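Long-range contact in actin binding protein family protein (Entamoeba histolytica HM-1:IMSS, PDB 6K2F), which probably binds actin monomers and inhibits actin polymerization by sequestering them, as a twinfilin of the ADF family, represented here by an N-terminal ADF-homology domain: residues A[56-61]-A[87-92]. Sequence-based numbering, arbitrary orientation.
Sequences LVEGEP and PDRAKV
Glu58 and Arg89 join two beta turns of the ADF-homology fold through a side-on, two-pronged salt bridge, a worked example of how ionic and apolar contacts combine to pair loops. The turn from Val57 to Glu60 is type II and leads into strand 62-68; that from Pro87 to Ala90 is type I and precedes helix 92-101. Arg89 NH2 donates to Glu58 OE1 at 2.8 Å. Arg89 NE donates to Glu58 OE2 at 2.9 Å. Both bonds are fairly straight, at 161°. The two side chains cross at about a right angle, but their flat ends are tilted only 18° apart. The carboxylate sits at the guanidinium edge, both oxygens close to the guanidinium plane. Each oxygen is met on its syn side, with the nitrogens 32-33° out of the carboxylate plane. A bend at chi2 of Glu58 turns its carboxylate to an Arg89 chain that is extended from CG to NE. Using both oxygens and two nitrogens restricts rotation of the carboxylate about CG-CD and of the guanidinium about CD-NE. Gly59, at positive phi, passes its CA over one guanidinium face, 3.8 Å from Arg89 NH2. Away from the salt bridge the contact turns apolar: Pro61 and Pro87 cross at about a right angle, and Tyr98 of helix 92-101 also touches Pro61. Pro61 CG meets Ala90 CB at 3.9 Å. Pro87 CG rests 3.5 Å from Gly59 C.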
loop_
_atom_site.group_PDB
_atom_site.type_symbol
_atom_site.label_atom_id
_atom_site.label_comp_id
_atom_site.label_asym_id
_atom_site.label_seq_id
_atom_site.Cartn_x
_atom_site.Cartn_y
_atom_site.Cartn_z
ATOM N N LEU A 56 0.323 -15.923 6.900
ATOM C CA LEU A 56 -0.387 -17.182 7.222
ATOM C C LEU A 56 0.471 -18.030 8.158
ATOM O O LEU A 56 1.724 -18.008 8.086
ATOM C CB LEU A 56 -0.749 -17.930 5.939
ATOM C CG LEU A 56 -1.642 -17.162 4.955
ATOM C CD1 LEU A 56 -1.948 -17.994 3.717
ATOM C CD2 LEU A 56 -2.945 -16.717 5.617
ATOM N N VAL A 57 -0.184 -18.741 9.059
ATOM C CA VAL A 57 0.499 -19.676 9.985
ATOM C C VAL A 57 -0.035 -21.072 9.682
ATOM O O VAL A 57 -1.240 -21.272 9.758
ATOM C CB VAL A 57 0.262 -19.302 11.456
ATOM C CG1 VAL A 57 0.911 -20.314 12.365
ATOM C CG2 VAL A 57 0.771 -17.899 11.773
ATOM N N GLU A 58 0.836 -21.992 9.289
ATOM C CA GLU A 58 0.366 -23.314 8.799
ATOM C C GLU A 58 -0.472 -24.000 9.886
ATOM O O GLU A 58 -0.050 -24.041 11.063
ATOM C CB GLU A 58 1.532 -24.169 8.313
ATOM C CG GLU A 58 1.093 -25.481 7.677
ATOM C CD GLU A 58 0.795 -26.621 8.627
ATOM O OE1 GLU A 58 1.267 -26.587 9.799
ATOM O OE2 GLU A 58 0.181 -27.618 8.180
ATOM N N GLY A 59 -1.648 -24.477 9.489
ATOM C CA GLY A 59 -2.577 -25.218 10.364
ATOM C C GLY A 59 -3.469 -24.314 11.177
ATOM O O GLY A 59 -4.351 -24.877 11.850
ATOM N N GLU A 60 -3.258 -22.984 11.148
ATOM C CA GLU A 60 -4.055 -22.004 11.943
ATOM C C GLU A 60 -4.955 -21.227 10.990
ATOM O O GLU A 60 -4.452 -20.471 10.177
ATOM C CB GLU A 60 -3.121 -21.048 12.675
ATOM C CG GLU A 60 -2.289 -21.727 13.750
ATOM C CD GLU A 60 -1.533 -20.787 14.685
ATOM O OE1 GLU A 60 -1.694 -19.543 14.570
ATOM O OE2 GLU A 60 -0.762 -21.306 15.514
ATOM N N PRO A 61 -6.292 -21.390 11.044
ATOM C CA PRO A 61 -7.171 -20.613 10.193
ATOM C C PRO A 61 -6.986 -19.114 10.440
ATOM O O PRO A 61 -6.785 -18.678 11.529
ATOM C CB PRO A 61 -8.575 -21.103 10.537
ATOM C CG PRO A 61 -8.355 -22.466 11.155
ATOM C CD PRO A 61 -7.033 -22.350 11.875
ATOM N N PRO A 87 -7.236 -24.444 6.780
ATOM C CA PRO A 87 -6.543 -25.686 6.462
ATOM C C PRO A 87 -7.326 -26.925 6.903
ATOM O O PRO A 87 -7.960 -26.884 7.938
ATOM C CB PRO A 87 -5.190 -25.543 7.173
ATOM C CG PRO A 87 -5.429 -24.523 8.270
ATOM C CD PRO A 87 -6.466 -23.578 7.691
ATOM N N ASP A 88 -7.258 -27.996 6.120
ATOM C CA ASP A 88 -8.066 -29.224 6.316
ATOM C C ASP A 88 -7.725 -29.863 7.664
ATOM O O ASP A 88 -8.605 -30.548 8.214
ATOM C CB ASP A 88 -7.826 -30.230 5.196
ATOM C CG ASP A 88 -8.447 -29.874 3.868
ATOM O OD1 ASP A 88 -9.438 -29.110 3.864
ATOM O OD2 ASP A 88 -7.955 -30.408 2.851
ATOM N N ARG A 89 -6.499 -29.691 8.178
ATOM C CA ARG A 89 -6.100 -30.422 9.412
ATOM C C ARG A 89 -6.559 -29.642 10.648
ATOM O O ARG A 89 -6.469 -30.243 11.767
ATOM C CB ARG A 89 -4.595 -30.694 9.480
ATOM C CG ARG A 89 -3.726 -29.490 9.808
ATOM C CD ARG A 89 -2.274 -29.938 9.796
ATOM N NE ARG A 89 -1.371 -28.911 10.267
ATOM C CZ ARG A 89 -1.040 -28.719 11.545
ATOM N NH1 ARG A 89 -1.591 -29.459 12.491
ATOM N NH2 ARG A 89 -0.198 -27.752 11.861
ATOM N N ALA A 90 -7.068 -28.421 10.503
ATOM C CA ALA A 90 -7.657 -27.687 11.642
ATOM C C ALA A 90 -8.800 -28.562 12.181
ATOM O O ALA A 90 -9.453 -29.330 11.414
ATOM C CB ALA A 90 -8.103 -26.307 11.246
ATOM N N LYS A 91 -9.012 -28.531 13.489
ATOM C CA LYS A 91 -10.055 -29.372 14.112
ATOM C C LYS A 91 -11.419 -28.990 13.524
ATOM O O LYS A 91 -11.628 -27.803 13.150
ATOM C CB LYS A 91 -10.004 -29.255 15.637
ATOM C CG LYS A 91 -8.752 -29.842 16.281
ATOM C CD LYS A 91 -8.322 -31.191 15.721
ATOM C CE LYS A 91 -7.182 -31.833 16.484
ATOM N NZ LYS A 91 -5.873 -31.230 16.134
ATOM N N VAL A 92 -12.338 -29.956 13.473
ATOM C CA VAL A 92 -13.662 -29.747 12.819
ATOM C C VAL A 92 -14.368 -28.534 13.449
ATOM O O VAL A 92 -14.890 -27.718 12.688
ATOM C CB VAL A 92 -14.524 -31.020 12.847
ATOM C CG1 VAL A 92 -15.952 -30.729 12.424
ATOM C CG2 VAL A 92 -13.921 -32.108 11.968
#